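Local coordinates for protein racemase (Pseudovibrio sp. JE062, PDB 3MKC) that is of undetermined function but belongs to the enolase superfamily, combining a mandelate racemase-type N-terminal domain with a C-terminal domain related to the TIM barrel, at residues A[56-61]-A[69-74]; A[89-94]-A[102-107]; A[210-215]-A[223-228]. All blocks are in the same frame, centred on the assembly; numbering follows the deposited sequence.

Interaction 1: A[56-61]-A[69-74]; sequences LAYANI and TNITEK
A single amide nitrogen, Asn70 ND2, grips two backbone carbonyls where the chain leaves helix 52-59. CG of Asn70 stands anti to the backbone N (chi1 175°), which carries the amide across. The two bonds are equally long but differently made. Ile61 O lies 2.9 Å from Asn70 ND2 in a nearly straight bond (170°), on a carbonyl lone pair and in the amide plane. Ala59 O, also 2.9 Å from Asn70 ND2, is met from above its carbonyl plane at a more bent angle (148°). The other half of the amide is equally engaged: Asn70 OD1 accepts Thr72 OG1 at 2.7 Å and Thr72 N at 2.9 Å, from opposite faces of its plane. With donors on the oxygen and acceptors on the nitrogen, the flip of the amide is defined.

The CD1 tip of Ile61 reaches alongside Asn70, 3.6 Å from its CA. Ile71 sets its CG2 branch 4.1 Å from Ala59 CA, and the oblique approach of its CB to the Tyr58 ring adds a looser contact. Ile71 continues the packing onto Met90 and Ile110. One water, over a face of the Tyr58 ring near its rim, donates to Tyr58 O and accepts from Ile71 N. The bond from Thr72 N to Asn70 OD1 defines an Asx turn, which holds the amide so its nitrogen can clasp the chain leaving the preceding helix in the N-terminal domain.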
loop_
_atom_site.group_PDB
_atom_site.type_symbol
_atom_site.label_atom_id
_atom_site.label_comp_id
_atom_site.label_asym_id
_atom_site.label_seq_id
_atom_site.Cartn_x
_atom_site.Cartn_y
_atom_site.Cartn_z
ATOM N N LEU A 56 3.186 -2.023 19.125
ATOM C CA LEU A 56 2.436 -2.498 20.284
ATOM C C LEU A 56 2.623 -1.541 21.463
ATOM O O LEU A 56 1.661 -1.188 22.149
ATOM C CB LEU A 56 2.898 -3.905 20.684
ATOM C CG LEU A 56 2.108 -4.585 21.807
ATOM C CD1 LEU A 56 0.708 -4.902 21.313
ATOM C CD2 LEU A 56 2.813 -5.865 22.247
ATOM N N ALA A 57 3.863 -1.111 21.695
ATOM C CA ALA A 57 4.138 -0.201 22.807
ATOM C C ALA A 57 3.394 1.114 22.616
ATOM O O ALA A 57 2.794 1.645 23.551
ATOM C CB ALA A 57 5.634 0.051 22.923
ATOM N N TYR A 58 3.425 1.633 21.394
ATOM C CA TYR A 58 2.752 2.890 21.101
ATOM C C TYR A 58 1.255 2.763 21.354
ATOM O O TYR A 58 0.619 3.676 21.889
ATOM C CB TYR A 58 2.986 3.289 19.641
ATOM C CG TYR A 58 2.288 4.570 19.264
ATOM C CD1 TYR A 58 2.820 5.808 19.623
ATOM C CD2 TYR A 58 1.067 4.547 18.594
ATOM C CE1 TYR A 58 2.149 6.991 19.327
ATOM C CE2 TYR A 58 0.389 5.728 18.297
ATOM C CZ TYR A 58 0.932 6.941 18.668
ATOM O OH TYR A 58 0.245 8.104 18.405
ATOM N N ALA A 59 0.703 1.621 20.966
ATOM C CA ALA A 59 -0.719 1.361 21.118
ATOM C C ALA A 59 -1.135 1.191 22.573
ATOM O O ALA A 59 -2.319 1.240 22.887
ATOM C CB ALA A 59 -1.102 0.125 20.316
ATOM N N ASN A 60 -0.162 1.004 23.458
ATOM C CA ASN A 60 -0.462 0.815 24.872
ATOM C C ASN A 60 0.015 1.929 25.802
ATOM O O ASN A 60 0.091 1.737 27.017
ATOM C CB ASN A 60 0.106 -0.531 25.337
ATOM C CG ASN A 60 -0.749 -1.703 24.891
ATOM O OD1 ASN A 60 -1.865 -1.881 25.373
ATOM N ND2 ASN A 60 -0.239 -2.497 23.960
ATOM N N ILE A 61 0.327 3.093 25.246
ATOM C CA ILE A 61 0.783 4.205 26.074
ATOM C C ILE A 61 -0.357 4.801 26.887
ATOM O O ILE A 61 -1.533 4.645 26.540
ATOM C CB ILE A 61 1.441 5.322 25.218
ATOM C CG1 ILE A 61 0.465 5.828 24.151
ATOM C CG2 ILE A 61 2.714 4.790 24.585
ATOM C CD1 ILE A 61 -0.295 7.061 24.546
ATOM N N THR A 69 -2.766 11.323 23.682
ATOM C CA THR A 69 -3.755 10.349 24.097
ATOM C C THR A 69 -3.449 8.972 23.527
ATOM O O THR A 69 -2.782 8.850 22.500
ATOM C CB THR A 69 -5.133 10.794 23.592
ATOM O OG1 THR A 69 -5.315 12.184 23.892
ATOM C CG2 THR A 69 -6.242 9.983 24.238
ATOM N N ASN A 70 -3.918 7.929 24.203
ATOM C CA ASN A 70 -3.724 6.585 23.693
ATOM C C ASN A 70 -4.563 6.577 22.407
ATOM O O ASN A 70 -5.676 7.101 22.393
ATOM C CB ASN A 70 -4.250 5.552 24.695
ATOM C CG ASN A 70 -4.189 4.146 24.153
ATOM O OD1 ASN A 70 -5.024 3.750 23.340
ATOM N ND2 ASN A 70 -3.184 3.386 24.581
ATOM N N ILE A 71 -4.028 5.997 21.336
ATOM C CA ILE A 71 -4.711 5.985 20.039
ATOM C C ILE A 71 -6.108 5.360 20.030
ATOM O O ILE A 71 -7.029 5.889 19.399
ATOM C CB ILE A 71 -3.831 5.284 18.960
ATOM C CG1 ILE A 71 -4.536 5.275 17.598
ATOM C CG2 ILE A 71 -3.534 3.861 19.373
ATOM C CD1 ILE A 71 -4.743 6.634 17.008
ATOM N N THR A 72 -6.274 4.248 20.735
ATOM C CA THR A 72 -7.564 3.565 20.754
ATOM C C THR A 72 -8.635 4.261 21.580
ATOM O O THR A 72 -9.821 4.083 21.335
ATOM C CB THR A 72 -7.422 2.148 21.306
ATOM O OG1 THR A 72 -7.185 2.217 22.718
ATOM C CG2 THR A 72 -6.259 1.436 20.649
ATOM N N GLU A 73 -8.216 5.060 22.554
ATOM C CA GLU A 73 -9.153 5.734 23.439
ATOM C C GLU A 73 -10.294 6.476 22.755
ATOM O O GLU A 73 -11.453 6.343 23.151
ATOM C CB GLU A 73 -8.399 6.689 24.362
ATOM C CG GLU A 73 -9.211 7.170 25.549
ATOM C CD GLU A 73 -8.423 8.105 26.451
ATOM O OE1 GLU A 73 -7.335 7.705 26.919
ATOM O OE2 GLU A 73 -8.895 9.240 26.686
ATOM N N LYS A 74 -9.983 7.251 21.723
ATOM C CA LYS A 74 -11.024 8.011 21.044
ATOM C C LYS A 74 -11.908 7.214 20.089
ATOM O O LYS A 74 -12.843 7.764 19.509
ATOM C CB LYS A 74 -10.397 9.201 20.315
ATOM C CG LYS A 74 -9.736 10.199 21.248
ATOM C CD LYS A 74 -10.755 10.877 22.163
ATOM C CE LYS A 74 -10.056 11.760 23.186
ATOM N NZ LYS A 74 -11.010 12.534 24.022
HETATM O O HOH W 1 -1.336 5.660 21.333
HETATM O O HOH W 2 -0.415 8.622 21.210
#

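Interaction 2: A[89-94]-A[102-107]; sequences AMYDAT and LGMFAL
Tyr91 presents the edge of its ring, not a face, to Met104, a selenomethionine in this model. The selenium lies near the ring plane, 84° off the normal, and sits evenly against one side of the ring: Met104 SE is 3.8 Å from both Tyr91 CD1 and Tyr91 CE1. This is a Met-aromatic contact of the edge-on kind, in which the polarisable selenium faces ring C-H groups. Met104 gets there by folding: bends at chi2 and chi3 curl the chain round and carry the selenium to the tyrosine, although the CB of Met104 does not point straight at the other helix.

Leu107, one turn further on, approaches quite differently. Its CB points directly across, and CG extends away from the backbone N (chi1 -173°), which brings the CD1 branch up to the main chain of the partner helix. Leu107 CD1 is 4.0 Å from Tyr91 N and 4.1 Å from Tyr91 CB, near the plane of the ring but at its root. Beyond it, the terminal methyl of the selenomethionine Met90 closes over the branch point, with Met90 CE 4.2 Å from Leu107 CG. Leu107 thus touches two consecutive residues of the partner helix, while no hydrogen bond crosses the contact.

The segment axes run nearly antiparallel, at 158°, and stay 11.1 Å apart, a spacing that these long side chains bridge. Trp87, a turn earlier on helix 83-93, also packs on Met104 and Leu107; Phe270 and Thr268 of helix 268-277 add contacts to Tyr91 and Met104, and Tyr58 of helix 52-59 touches Thr94 and Ala106.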
loop_
_atom_site.group_PDB
_atom_site.type_symbol
_atom_site.label_atom_id
_atom_site.label_comp_id
_atom_site.label_asym_id
_atom_site.label_seq_id
_atom_site.Cartn_x
_atom_site.Cartn_y
_atom_site.Cartn_z
ATOM N N ALA A 89 -10.997 12.193 15.266
ATOM C CA ALA A 89 -10.925 12.137 16.721
ATOM C C ALA A 89 -9.605 11.554 17.192
ATOM O O ALA A 89 -8.982 12.077 18.117
ATOM C CB ALA A 89 -12.087 11.311 17.270
HETATM N N MSE A 90 -9.186 10.466 16.559
HETATM C CA MSE A 90 -7.934 9.821 16.918
HETATM C C MSE A 90 -6.761 10.740 16.584
HETATM O O MSE A 90 -5.862 10.951 17.411
HETATM C CB MSE A 90 -7.778 8.493 16.167
HETATM C CG MSE A 90 -8.719 7.380 16.620
HETATM SE SE MSE A 90 -8.284 5.698 15.779
HETATM C CE MSE A 90 -8.856 6.149 13.995
ATOM N N TYR A 91 -6.772 11.282 15.370
ATOM C CA TYR A 91 -5.700 12.171 14.930
ATOM C C TYR A 91 -5.561 13.385 15.848
ATOM O O TYR A 91 -4.468 13.703 16.306
ATOM C CB TYR A 91 -5.956 12.654 13.499
ATOM C CG TYR A 91 -4.809 13.462 12.926
ATOM C CD1 TYR A 91 -3.750 12.837 12.275
ATOM C CD2 TYR A 91 -4.773 14.851 13.057
ATOM C CE1 TYR A 91 -2.678 13.575 11.762
ATOM C CE2 TYR A 91 -3.710 15.597 12.553
ATOM C CZ TYR A 91 -2.667 14.952 11.904
ATOM O OH TYR A 91 -1.623 15.687 11.387
ATOM N N ASP A 92 -6.675 14.061 16.110
ATOM C CA ASP A 92 -6.653 15.246 16.955
ATOM C C ASP A 92 -6.096 14.975 18.347
ATOM O O ASP A 92 -5.366 15.792 18.897
ATOM C CB ASP A 92 -8.066 15.820 17.092
ATOM C CG ASP A 92 -8.109 17.040 17.984
ATOM O OD1 ASP A 92 -7.541 18.086 17.597
ATOM O OD2 ASP A 92 -8.701 16.956 19.082
ATOM N N ALA A 93 -6.436 13.821 18.913
ATOM C CA ALA A 93 -6.004 13.486 20.269
ATOM C C ALA A 93 -4.581 12.963 20.403
ATOM O O ALA A 93 -4.087 12.790 21.518
ATOM C CB ALA A 93 -6.980 12.476 20.878
ATOM N N THR A 94 -3.910 12.735 19.281
ATOM C CA THR A 94 -2.559 12.193 19.312
ATOM C C THR A 94 -1.524 13.071 18.603
ATOM O O THR A 94 -0.420 12.618 18.325
ATOM C CB THR A 94 -2.539 10.817 18.643
ATOM O OG1 THR A 94 -3.015 10.956 17.298
ATOM C CG2 THR A 94 -3.447 9.832 19.395
ATOM N N LEU A 102 5.706 6.897 12.748
ATOM C CA LEU A 102 5.195 5.675 13.378
ATOM C C LEU A 102 3.756 5.745 13.870
ATOM O O LEU A 102 2.963 4.836 13.624
ATOM C CB LEU A 102 6.097 5.276 14.554
ATOM C CG LEU A 102 5.779 3.923 15.196
ATOM C CD1 LEU A 102 6.500 2.826 14.429
ATOM C CD2 LEU A 102 6.228 3.908 16.651
ATOM N N GLY A 103 3.433 6.812 14.594
ATOM C CA GLY A 103 2.089 6.959 15.115
ATOM C C GLY A 103 1.017 6.794 14.056
ATOM O O GLY A 103 -0.041 6.223 14.321
HETATM N N MSE A 104 1.285 7.287 12.853
HETATM C CA MSE A 104 0.311 7.191 11.773
HETATM C C MSE A 104 0.128 5.759 11.283
HETATM O O MSE A 104 -0.936 5.416 10.773
HETATM C CB MSE A 104 0.717 8.094 10.599
HETATM C CG MSE A 104 0.474 9.586 10.858
HETATM SE SE MSE A 104 -1.352 10.069 11.264
HETATM C CE MSE A 104 -2.212 9.400 9.686
ATOM N N PHE A 105 1.152 4.922 11.434
ATOM C CA PHE A 105 1.010 3.538 10.991
ATOM C C PHE A 105 -0.076 2.913 11.869
ATOM O O PHE A 105 -0.941 2.184 11.386
ATOM C CB PHE A 105 2.310 2.737 11.162
ATOM C CG PHE A 105 3.521 3.350 10.511
ATOM C CD1 PHE A 105 3.417 4.439 9.640
ATOM C CD2 PHE A 105 4.788 2.837 10.793
ATOM C CE1 PHE A 105 4.558 5.002 9.068
ATOM C CE2 PHE A 105 5.933 3.395 10.224
ATOM C CZ PHE A 105 5.818 4.480 9.360
ATOM N N ALA A 106 -0.031 3.218 13.162
ATOM C CA ALA A 106 -1.005 2.689 14.105
ATOM C C ALA A 106 -2.416 3.171 13.775
ATOM O O ALA A 106 -3.371 2.394 13.793
ATOM C CB ALA A 106 -0.631 3.103 15.519
ATOM N N LEU A 107 -2.544 4.459 13.473
ATOM C CA LEU A 107 -3.844 5.011 13.138
ATOM C C LEU A 107 -4.346 4.319 11.870
ATOM O O LEU A 107 -5.520 3.980 11.768
ATOM C CB LEU A 107 -3.735 6.526 12.928
ATOM C CG LEU A 107 -5.018 7.340 12.719
ATOM C CD1 LEU A 107 -4.723 8.805 12.969
ATOM C CD2 LEU A 107 -5.558 7.142 11.307
#

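Interaction 3: A[210-215]-A[223-228]; sequences VDYLYR and ARLLNS
Tyr212 reaches from the end of strand 207-211 to Leu225 and Leu226 of helix 219-228. The chain leaves the strand through an Asx turn at Asp211, next to the backbone of Tyr212, with Leu213 N donating to Asp211 OD1 at 2.8 Å. The CB of Tyr212 already points at the helix, and CG lies anti to the carbonyl carbon (chi1 -64°), which swings the ring back over Val210. That valine covers one face toward the rim, and its CG1 methyl draws nearer from CD2 through CE2 until Val210 CG1 is 3.5 Å from Tyr212 CZ.

Strand 207-211, helix 219-228 and strand 236-238 form a beta-alpha-beta crossover, the repeating element of TIM-barrel-like domains, and Tyr212 packs in the layer between strand and helix. Val191 and Leu195 of the preceding helix 188-202 and Ala237 of the following strand also touch it. Leu226 also packs on Ala237, and Leu225 on Ala192.

Both leucines lie on the side of the ring plane away from Val210 CG1, and each approaches obliquely with one methyl. On the flank, Tyr212 CE1 is 4.1 Å from Leu225 CD2. At the far end, Tyr212 CZ is 4.0 Å from Leu226 CD2, and the phenolic oxygen itself, Tyr212 OH, comes within 3.5 Å of the same methyl, a van der Waals contact.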
loop_
_atom_site.group_PDB
_atom_site.type_symbol
_atom_site.label_atom_id
_atom_site.label_comp_id
_atom_site.label_asym_id
_atom_site.label_seq_id
_atom_site.Cartn_x
_atom_site.Cartn_y
_atom_site.Cartn_z
ATOM N N VAL A 210 9.615 0.418 -12.702
ATOM C CA VAL A 210 10.939 0.183 -12.129
ATOM C C VAL A 210 11.140 0.874 -10.783
ATOM O O VAL A 210 10.837 2.061 -10.630
ATOM C CB VAL A 210 12.053 0.662 -13.087
ATOM C CG1 VAL A 210 13.421 0.276 -12.527
ATOM C CG2 VAL A 210 11.850 0.050 -14.471
ATOM N N ASP A 211 11.652 0.112 -9.821
ATOM C CA ASP A 211 11.935 0.599 -8.475
ATOM C C ASP A 211 13.451 0.666 -8.368
ATOM O O ASP A 211 14.124 -0.367 -8.362
ATOM C CB ASP A 211 11.368 -0.378 -7.436
ATOM C CG ASP A 211 11.704 0.013 -5.999
ATOM O OD1 ASP A 211 12.365 1.048 -5.783
ATOM O OD2 ASP A 211 11.297 -0.727 -5.079
ATOM N N TYR A 212 13.988 1.877 -8.297
ATOM C CA TYR A 212 15.431 2.059 -8.217
ATOM C C TYR A 212 15.963 1.966 -6.786
ATOM O O TYR A 212 17.167 2.070 -6.551
ATOM C CB TYR A 212 15.810 3.388 -8.880
ATOM C CG TYR A 212 15.495 3.414 -10.364
ATOM C CD1 TYR A 212 16.433 2.999 -11.307
ATOM C CD2 TYR A 212 14.245 3.819 -10.819
ATOM C CE1 TYR A 212 16.130 2.987 -12.675
ATOM C CE2 TYR A 212 13.931 3.810 -12.171
ATOM C CZ TYR A 212 14.876 3.393 -13.098
ATOM O OH TYR A 212 14.561 3.387 -14.442
ATOM N N LEU A 213 15.053 1.749 -5.840
ATOM C CA LEU A 213 15.398 1.601 -4.432
ATOM C C LEU A 213 16.322 2.652 -3.828
ATOM O O LEU A 213 17.237 2.326 -3.066
ATOM C CB LEU A 213 15.981 0.201 -4.185
ATOM C CG LEU A 213 14.951 -0.925 -4.261
ATOM C CD1 LEU A 213 15.651 -2.276 -4.423
ATOM C CD2 LEU A 213 14.089 -0.900 -3.005
ATOM N N TYR A 214 16.087 3.912 -4.182
ATOM C CA TYR A 214 16.845 5.019 -3.621
ATOM C C TYR A 214 18.359 4.925 -3.773
ATOM O O TYR A 214 19.099 5.294 -2.865
ATOM C CB TYR A 214 16.484 5.144 -2.140
ATOM C CG TYR A 214 14.992 5.233 -1.897
ATOM C CD1 TYR A 214 14.286 6.388 -2.220
ATOM C CD2 TYR A 214 14.275 4.144 -1.387
ATOM C CE1 TYR A 214 12.915 6.464 -2.047
ATOM C CE2 TYR A 214 12.894 4.209 -1.211
ATOM C CZ TYR A 214 12.222 5.378 -1.547
ATOM O OH TYR A 214 10.860 5.460 -1.403
ATOM N N ARG A 215 18.830 4.456 -4.923
ATOM C CA ARG A 215 20.270 4.336 -5.114
ATOM C C ARG A 215 20.922 5.629 -5.606
ATOM O O ARG A 215 22.143 5.710 -5.667
ATOM C CB ARG A 215 20.584 3.197 -6.094
ATOM C CG ARG A 215 20.112 3.442 -7.507
ATOM C CD ARG A 215 20.253 2.201 -8.399
ATOM N NE ARG A 215 21.637 1.785 -8.642
ATOM C CZ ARG A 215 22.283 0.860 -7.935
ATOM N NH1 ARG A 215 21.681 0.245 -6.926
ATOM N NH2 ARG A 215 23.530 0.531 -8.249
ATOM N N ALA A 223 18.402 11.924 -14.461
ATOM C CA ALA A 223 17.772 12.393 -15.696
ATOM C C ALA A 223 18.475 11.795 -16.910
ATOM O O ALA A 223 17.819 11.387 -17.869
ATOM C CB ALA A 223 17.805 13.918 -15.765
ATOM N N ARG A 224 19.806 11.740 -16.873
ATOM C CA ARG A 224 20.555 11.164 -17.993
ATOM C C ARG A 224 20.145 9.717 -18.196
ATOM O O ARG A 224 19.889 9.280 -19.317
ATOM C CB ARG A 224 22.064 11.220 -17.744
ATOM C CG ARG A 224 22.720 12.461 -18.286
ATOM C CD ARG A 224 24.240 12.351 -18.267
ATOM N NE ARG A 224 24.851 13.558 -18.815
ATOM C CZ ARG A 224 26.160 13.787 -18.841
ATOM N NH1 ARG A 224 27.000 12.885 -18.348
ATOM N NH2 ARG A 224 26.623 14.923 -19.351
ATOM N N LEU A 225 20.088 8.972 -17.100
ATOM C CA LEU A 225 19.704 7.570 -17.170
ATOM C C LEU A 225 18.294 7.412 -17.725
ATOM O O LEU A 225 18.077 6.670 -18.678
ATOM C CB LEU A 225 19.789 6.930 -15.785
ATOM C CG LEU A 225 19.159 5.545 -15.604
ATOM C CD1 LEU A 225 19.790 4.546 -16.565
ATOM C CD2 LEU A 225 19.341 5.097 -14.167
ATOM N N LEU A 226 17.332 8.116 -17.136
ATOM C CA LEU A 226 15.956 8.000 -17.600
ATOM C C LEU A 226 15.780 8.466 -19.039
ATOM O O LEU A 226 14.999 7.890 -19.794
ATOM C CB LEU A 226 15.015 8.769 -16.668
ATOM C CG LEU A 226 14.964 8.248 -15.227
ATOM C CD1 LEU A 226 13.912 9.033 -14.452
ATOM C CD2 LEU A 226 14.617 6.754 -15.214
ATOM N N ASN A 227 16.511 9.501 -19.434
ATOM C CA ASN A 227 16.393 9.982 -20.797
ATOM C C ASN A 227 16.934 8.979 -21.811
ATOM O O ASN A 227 16.414 8.878 -22.918
ATOM C CB ASN A 227 17.100 11.333 -20.960
ATOM C CG ASN A 227 16.307 12.473 -20.354
ATOM O OD1 ASN A 227 15.083 12.403 -20.269
ATOM N ND2 ASN A 227 16.995 13.535 -19.946
ATOM N N SER A 228 17.948 8.216 -21.427
ATOM C CA SER A 228 18.543 7.244 -22.349
ATOM C C SER A 228 17.718 5.976 -22.553
ATOM O O SER A 228 17.981 5.204 -23.476
ATOM C CB SER A 228 19.950 6.862 -21.879
ATOM O OG SER A 228 19.901 6.031 -20.734
#

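Followed from the N terminus, the three contacts come in series, each closing a short stretch of chain before the next opens, and none nests in or crosses another. Interaction 1 folds the loop after helix 52-59 back onto the end of that helix. Interaction 2 then closes the connection, with its short helix 95-98, between helices 83-93 and 102-122. These two, 9 Å apart between centres, touch directly: Thr69 OG1 bonds to Ala93 O at 2.7 Å, joining loop to helix end within the N-terminal domain. Interaction 3 belongs to the barrel-like C-terminal domain, its centre about 40 Å from that of interaction 1, and ties strand 207-211 to the helix that follows.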